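PDB 3MQ2: 16S rRNA methyltransferase from Streptomyces sp. DSM 40477, which methylates the N1 position of adenine 1408 in 16S rRNA, using S-adenosyl-L-methionine, and thereby confers resistance to aminoglycosides such as kanamycin, neomycin and apramycin. Local coordinates for residues 6-10 and 64-69; 130-136 and 213-217. All coordinates share one frame; numbering follows the deposited sequence.

Interactions 1 and 2 mark opposite sides of a Rossmann-like methyltransferase built round a seven-stranded sheet, with centres 28 Å apart and nearest atoms about 18 Å apart. Both segments of interaction 1 precede those of interaction 2 in the chain. Interaction 1 sets the small N-terminal hairpin, strands 5-8 and 11-14, against helix 65-71, which connects strands 52-58 and 83-87 of the large sheet. Interaction 2 lies within that sheet, where strands 134-141 and 209-216 pair antiparallel. The bound S-adenosyl-L-homocysteine is about 8 Å from the side chain of Met64 and about 14 Å from that of Phe136. One contact thus attaches an N-terminal addition, whereas the other builds the C-terminal half of the central sheet.

Interaction 1: 6-10 and 64-69; sequences RVVGK and MEKISA
Strand 6-8 crosses helix 65-69 almost at right angles (93°, axes 7.1 Å apart), and just beyond the strand Gly9 and Glu65 bring their CA atoms to 4.0 Å. Ser68 carries the polar centre of the contact. Gly9 N donates to Ser68 OG over 2.9 Å, with a bent N-H...O angle of 141°, while the same hydroxyl donates to Met64 O, four residues earlier, at 2.7 Å. A chi1 of 69° places OG between its own backbone N and carbonyl carbon, where it can take the Gly9 N-H while donating to Met64 O. Met64 O also accepts from Ser68 N, and the hydroxyl approaches it from above the carbonyl plane. The backbones meet closely beside this relay: Gly9 CA makes a CA-H...O contact of 3.3 Å with Glu65 O, and the positive phi of Gly9 suits a glycine. In the fold, this joins the N-terminal hairpin of strands 5-8 and 11-14 to a helix beside the Rossmann-like sheet, and Val7 extends the attachment by a backbone hydrogen bond to Tyr85 of strand 83-87. On the buried flank, Val7 CG2 meets Met64 CE at 4.0 Å, their side chains crossing roughly perpendicular. Toward solvent, the extended Lys10 chain passes over the Glu65 carboxylate, its CE 3.4 Å from Glu65 OE2; the amine lies 4.6 Å from that oxygen, so any attraction is probably long-range. At the other end a water in the Arg6 guanidinium plane, at its edge, accepts from NH2 and donates to Ser68 O; Val8 CG2 lies over one face of that group, offset toward its rim.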
ATOM      1  N   ARG A   6      10.582  13.571   2.019  1.00  7.70           N
ATOM      2  CA  ARG A   6      11.205  12.361   2.532  1.00  8.53           C
ATOM      3  C   ARG A   6      11.216  12.366   4.050  1.00 12.39           C
ATOM      4  O   ARG A   6      11.491  13.387   4.681  1.00 13.27           O
ATOM      5  CB  ARG A   6      12.629  12.188   1.986  1.00  7.51           C
ATOM      6  CG  ARG A   6      13.303  10.918   2.506  1.00  9.41           C
ATOM      7  CD  ARG A   6      14.674  10.677   1.893  1.00 11.01           C
ATOM      8  NE  ARG A   6      15.227   9.420   2.413  1.00 13.14           N
ATOM      9  CZ  ARG A   6      16.517   9.097   2.411  1.00 18.39           C
ATOM     10  NH1 ARG A   6      17.423   9.927   1.900  1.00 16.33           N
ATOM     11  NH2 ARG A   6      16.899   7.933   2.922  1.00 15.86           N
ATOM     12  N   VAL A   7      10.895  11.217   4.628  1.00  8.37           N
ATOM     13  CA  VAL A   7      10.972  11.038   6.070  1.00  7.60           C
ATOM     14  C   VAL A   7      12.188  10.208   6.438  1.00 11.16           C
ATOM     15  O   VAL A   7      12.383   9.103   5.920  1.00 12.85           O
ATOM     16  CB  VAL A   7       9.713  10.360   6.624  1.00 10.27           C
ATOM     17  CG1 VAL A   7       9.895  10.050   8.116  1.00 13.53           C
ATOM     18  CG2 VAL A   7       8.497  11.274   6.408  1.00 11.98           C
ATOM     19  N   VAL A   8      13.017  10.748   7.334  1.00 11.58           N
ATOM     20  CA  VAL A   8      14.128   9.979   7.914  1.00 12.35           C
ATOM     21  C   VAL A   8      14.185  10.251   9.415  1.00 14.11           C
ATOM     22  O   VAL A   8      14.576  11.333   9.844  1.00 15.08           O
ATOM     23  CB  VAL A   8      15.491  10.302   7.266  1.00 14.26           C
ATOM     24  CG1 VAL A   8      16.593   9.497   7.939  1.00 20.25           C
ATOM     25  CG2 VAL A   8      15.468  10.006   5.758  1.00 15.76           C
ATOM     26  N   GLY A   9      13.791   9.261  10.208  1.00 13.86           N
ATOM     27  CA  GLY A   9      13.628   9.470  11.635  1.00 16.42           C
ATOM     28  C   GLY A   9      12.625  10.584  11.875  1.00 16.86           C
ATOM     29  O   GLY A   9      11.519  10.565  11.329  1.00 19.31           O
ATOM     30  N   LYS A  10      13.004  11.570  12.679  1.00 15.76           N
ATOM     31  CA  LYS A  10      12.102  12.688  12.951  1.00 16.26           C
ATOM     32  C   LYS A  10      12.264  13.823  11.943  1.00 20.31           C
ATOM     33  O   LYS A  10      11.611  14.861  12.057  1.00 23.04           O
ATOM     34  CB  LYS A  10      12.322  13.227  14.363  1.00 22.36           C
ATOM     35  CG  LYS A  10      12.068  12.208  15.454  1.00 23.84           C
ATOM     36  CD  LYS A  10      12.244  12.834  16.826  1.00 34.18           C
ATOM     37  CE  LYS A  10      11.883  11.850  17.924  1.00 43.91           C
ATOM     38  NZ  LYS A  10      12.105  12.418  19.286  1.00 53.63           N
ATOM     39  N   MET A  64       6.586   6.309  10.848  1.00 16.63           N
ATOM     40  CA  MET A  64       7.705   5.832  10.051  1.00 18.27           C
ATOM     41  C   MET A  64       9.073   6.172  10.651  1.00 16.95           C
ATOM     42  O   MET A  64      10.100   5.853  10.060  1.00 15.44           O
ATOM     43  CB  MET A  64       7.599   6.422   8.636  1.00 13.38           C
ATOM     44  CG  MET A  64       6.304   6.037   7.892  1.00 18.28           C
ATOM     45  SD  MET A  64       6.194   6.788   6.243  1.00 15.93           S
ATOM     46  CE  MET A  64       5.652   8.456   6.656  1.00 16.45           C
ATOM     47  N   GLU A  65       9.090   6.810  11.816  1.00 17.80           N
ATOM     48  CA  GLU A  65      10.351   7.323  12.365  1.00 19.19           C
ATOM     49  C   GLU A  65      11.458   6.274  12.474  1.00 15.62           C
ATOM     50  O   GLU A  65      12.524   6.422  11.876  1.00 19.87           O
ATOM     51  CB  GLU A  65      10.151   7.968  13.736  1.00 20.73           C
ATOM     52  CG  GLU A  65      11.474   8.422  14.355  1.00 28.26           C
ATOM     53  CD  GLU A  65      11.346   8.837  15.809  1.00 41.37           C
ATOM     54  OE1 GLU A  65      10.242   9.275  16.210  1.00 39.80           O
ATOM     55  OE2 GLU A  65      12.351   8.723  16.549  1.00 36.48           O
ATOM     56  N   LYS A  66      11.207   5.228  13.257  1.00 19.38           N
ATOM     57  CA  LYS A  66      12.227   4.216  13.533  1.00 19.81           C
ATOM     58  C   LYS A  66      12.767   3.534  12.288  1.00 17.86           C
ATOM     59  O   LYS A  66      13.978   3.479  12.084  1.00 19.06           O
ATOM     60  CB  LYS A  66      11.696   3.160  14.504  1.00 20.02           C
ATOM     61  CG  LYS A  66      12.650   1.996  14.712  1.00 32.20           C
ATOM     62  CD  LYS A  66      11.897   0.706  15.013  1.00 45.83           C
ATOM     63  CE  LYS A  66      12.817  -0.502  14.922  1.00 52.12           C
ATOM     64  NZ  LYS A  66      13.458  -0.607  13.581  1.00 51.92           N
ATOM     65  N   ILE A  67      11.874   3.009  11.450  1.00 17.77           N
ATOM     66  CA  ILE A  67      12.315   2.209  10.309  1.00 13.96           C
ATOM     67  C   ILE A  67      12.969   3.064   9.223  1.00 12.92           C
ATOM     68  O   ILE A  67      13.929   2.636   8.590  1.00 13.93           O
ATOM     69  CB  ILE A  67      11.181   1.337   9.745  1.00 16.54           C
ATOM     70  CG1 ILE A  67      10.661   0.410  10.846  1.00 27.80           C
ATOM     71  CG2 ILE A  67      11.677   0.495   8.581  1.00 15.92           C
ATOM     72  CD1 ILE A  67       9.853  -0.755  10.337  1.00 30.31           C
ATOM     73  N   SER A  68      12.463   4.278   9.027  1.00 13.88           N
ATOM     74  CA  SER A  68      13.047   5.175   8.029  1.00 13.40           C
ATOM     75  C   SER A  68      14.469   5.589   8.428  1.00 13.74           C
ATOM     76  O   SER A  68      15.340   5.747   7.575  1.00 14.49           O
ATOM     77  CB  SER A  68      12.152   6.404   7.766  1.00 11.43           C
ATOM     78  OG  SER A  68      12.105   7.287   8.882  1.00 11.26           O
ATOM     79  N   ALA A  69      14.704   5.742   9.729  1.00 14.57           N
ATOM     80  CA  ALA A  69      16.036   6.065  10.228  1.00 14.62           C
ATOM     81  C   ALA A  69      16.992   4.902   9.983  1.00 17.17           C
ATOM     82  O   ALA A  69      18.125   5.092   9.544  1.00 18.98           O
ATOM     83  CB  ALA A  69      15.985   6.407  11.711  1.00 17.61           C
TER
HETATM   84  O   HOH W   1      15.101   6.011   4.739  1.00 13.27           O

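Interaction 2: 130-136 and 213-217; sequences CRPGASF and TGTIS
The Phe136 ring lies over the backbone of strand 213-216, with one face against Gly214. Gly214 CA sits 3.9 Å from the ring centroid and 27° off its normal, a CH-pi contact, while Gly214 N lies above the ring centre. Phe136 is turned across to the neighbouring strand by its first torsion (chi1 72°), CG standing between the backbone N and C; Gly214, having no side chain, lets the ring lie directly on the backbone. Ile216 occupies the same buried region: its CD1 reaches Phe136 CD2 obliquely at 4.0 Å, and its CG1 packs against Ala134 CB at 3.9 Å and the CB of Cys130. The Trp176 ring meets that of Phe136 with the planes at about 50°, and Leu178 touches it too. Beneath these side chains, Phe136 and Gly214 form a hydrogen-bonded pair, with Phe136 N to Gly214 O at 2.9 Å and a longer return bond. Ile216 N donates to Ala134 O at 2.8 Å, and Ile216 O receives Gly133 N in a nearly straight bond, fastening the type II beta turn from Arg131 to Ala134. Such antiparallel pairing of the last strand, inserted between strands 134-141 and 176-184, is the hallmark of the 3-2-1-4-5-7-6 sheet of class I, Rossmann-like methyltransferases.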
ATOM      1  N   CYS A 130       0.595   5.165 -11.479  1.00 10.34           N
ATOM      2  CA  CYS A 130       1.022   3.870 -12.003  1.00 11.44           C
ATOM      3  C   CYS A 130       1.049   3.887 -13.515  1.00 13.50           C
ATOM      4  O   CYS A 130       0.259   4.582 -14.151  1.00 13.03           O
ATOM      5  CB  CYS A 130       0.050   2.770 -11.582  1.00 13.66           C
ATOM      6  SG  CYS A 130       0.009   2.446  -9.820  1.00 12.43           S
ATOM      7  N   ARG A 131       1.934   3.092 -14.100  1.00 10.53           N
ATOM      8  CA  ARG A 131       1.846   2.870 -15.537  1.00 12.30           C
ATOM      9  C   ARG A 131       0.697   1.914 -15.823  1.00 11.60           C
ATOM     10  O   ARG A 131       0.356   1.065 -14.994  1.00 13.19           O
ATOM     11  CB  ARG A 131       3.162   2.318 -16.097  1.00 15.57           C
ATOM     12  CG  ARG A 131       3.541   0.946 -15.569  1.00 14.83           C
ATOM     13  CD  ARG A 131       4.550   0.239 -16.485  1.00 14.02           C
ATOM     14  NE  ARG A 131       4.881  -1.087 -15.964  1.00 16.63           N
ATOM     15  CZ  ARG A 131       5.818  -1.301 -15.047  1.00 20.74           C
ATOM     16  NH1 ARG A 131       6.511  -0.274 -14.572  1.00 20.86           N
ATOM     17  NH2 ARG A 131       6.061  -2.531 -14.606  1.00 18.26           N
ATOM     18  N   PRO A 132       0.096   2.036 -17.010  1.00 12.89           N
ATOM     19  CA  PRO A 132      -0.851   1.005 -17.427  1.00 12.37           C
ATOM     20  C   PRO A 132      -0.138  -0.346 -17.402  1.00 15.10           C
ATOM     21  O   PRO A 132       1.005  -0.442 -17.861  1.00 15.89           O
ATOM     22  CB  PRO A 132      -1.181   1.399 -18.871  1.00 14.78           C
ATOM     23  CG  PRO A 132      -0.889   2.868 -18.951  1.00 13.40           C
ATOM     24  CD  PRO A 132       0.284   3.081 -18.028  1.00 12.76           C
ATOM     25  N   GLY A 133      -0.793  -1.363 -16.853  1.00 16.57           N
ATOM     26  CA  GLY A 133      -0.204  -2.688 -16.741  1.00 18.42           C
ATOM     27  C   GLY A 133       0.427  -2.958 -15.386  1.00 17.03           C
ATOM     28  O   GLY A 133       0.824  -4.090 -15.097  1.00 16.59           O
ATOM     29  N   ALA A 134       0.527  -1.924 -14.549  1.00 13.76           N
ATOM     30  CA  ALA A 134       1.028  -2.091 -13.186  1.00 11.30           C
ATOM     31  C   ALA A 134       0.189  -3.118 -12.439  1.00 12.98           C
ATOM     32  O   ALA A 134      -1.016  -3.203 -12.643  1.00 15.39           O
ATOM     33  CB  ALA A 134       0.974  -0.750 -12.432  1.00  7.96           C
ATOM     34  N   SER A 135       0.820  -3.882 -11.555  1.00 12.11           N
ATOM     35  CA  SER A 135       0.082  -4.821 -10.717  0.67 11.23           C
ATOM     36  C   SER A 135      -0.344  -4.133  -9.435  1.00 11.28           C
ATOM     37  O   SER A 135       0.288  -3.178  -9.001  1.00 12.51           O
ATOM     38  CB  SER A 135       0.940  -6.040 -10.376  0.67 15.54           C
ATOM     39  OG  SER A 135       2.052  -5.677  -9.579  0.67 15.47           O
ATOM     40  N   PHE A 136      -1.415  -4.629  -8.831  1.00  9.13           N
ATOM     41  CA  PHE A 136      -1.844  -4.109  -7.527  1.00  9.50           C
ATOM     42  C   PHE A 136      -2.246  -5.227  -6.584  1.00 10.44           C
ATOM     43  O   PHE A 136      -2.680  -6.302  -7.016  1.00 10.93           O
ATOM     44  CB  PHE A 136      -2.976  -3.079  -7.644  1.00 10.79           C
ATOM     45  CG  PHE A 136      -4.324  -3.655  -8.017  1.00 11.19           C
ATOM     46  CD1 PHE A 136      -5.143  -4.252  -7.062  1.00 11.28           C
ATOM     47  CD2 PHE A 136      -4.788  -3.548  -9.321  1.00 13.79           C
ATOM     48  CE1 PHE A 136      -6.398  -4.751  -7.419  1.00 12.09           C
ATOM     49  CE2 PHE A 136      -6.028  -4.037  -9.681  1.00 11.96           C
ATOM     50  CZ  PHE A 136      -6.839  -4.639  -8.733  1.00 10.91           C
ATOM     51  N   THR A 213      -6.357  -8.646  -6.114  1.00 11.32           N
ATOM     52  CA  THR A 213      -5.213  -8.392  -6.981  1.00 10.81           C
ATOM     53  C   THR A 213      -5.647  -8.185  -8.425  1.00 14.10           C
ATOM     54  O   THR A 213      -6.731  -8.600  -8.837  1.00 13.62           O
ATOM     55  CB  THR A 213      -4.146  -9.514  -6.913  1.00 14.34           C
ATOM     56  OG1 THR A 213      -4.744 -10.780  -7.237  1.00 14.84           O
ATOM     57  CG2 THR A 213      -3.533  -9.601  -5.510  1.00 14.35           C
ATOM     58  N   GLY A 214      -4.788  -7.533  -9.187  1.00 11.92           N
ATOM     59  CA  GLY A 214      -5.092  -7.274 -10.577  1.00 12.73           C
ATOM     60  C   GLY A 214      -4.075  -6.332 -11.180  1.00 15.53           C
ATOM     61  O   GLY A 214      -2.931  -6.243 -10.718  1.00 11.39           O
ATOM     62  N   THR A 215      -4.509  -5.629 -12.219  1.00 13.85           N
ATOM     63  CA  THR A 215      -3.637  -4.727 -12.955  1.00 13.60           C
ATOM     64  C   THR A 215      -4.339  -3.397 -13.163  1.00 12.54           C
ATOM     65  O   THR A 215      -5.565  -3.321 -13.191  1.00 15.94           O
ATOM     66  CB  THR A 215      -3.240  -5.313 -14.328  1.00 21.29           C
ATOM     67  OG1 THR A 215      -4.418  -5.526 -15.107  1.00 23.15           O
ATOM     68  CG2 THR A 215      -2.513  -6.639 -14.160  1.00 19.55           C
ATOM     69  N   ILE A 216      -3.547  -2.344 -13.300  1.00 11.96           N
ATOM     70  CA  ILE A 216      -4.078  -1.025 -13.593  1.00 10.77           C
ATOM     71  C   ILE A 216      -4.325  -0.952 -15.098  1.00 18.47           C
ATOM     72  O   ILE A 216      -3.424  -1.200 -15.898  1.00 18.57           O
ATOM     73  CB  ILE A 216      -3.087   0.080 -13.159  1.00 12.64           C
ATOM     74  CG1 ILE A 216      -2.786   0.009 -11.649  1.00 14.64           C
ATOM     75  CG2 ILE A 216      -3.618   1.469 -13.539  1.00 15.69           C
ATOM     76  CD1 ILE A 216      -4.040   0.089 -10.753  1.00 14.95           C
ATOM     77  N   SER A 217      -5.554  -0.621 -15.479  1.00 16.43           N
ATOM     78  CA  SER A 217      -5.954  -0.662 -16.881  1.00 19.28           C
ATOM     79  C   SER A 217      -6.936   0.472 -17.120  1.00 20.34           C
ATOM     80  O   SER A 217      -8.144   0.263 -17.088  1.00 23.03           O
ATOM     81  CB  SER A 217      -6.608  -2.010 -17.187  1.00 23.44           C
ATOM     82  OG  SER A 217      -6.798  -2.179 -18.584  1.00 24.65           O
TER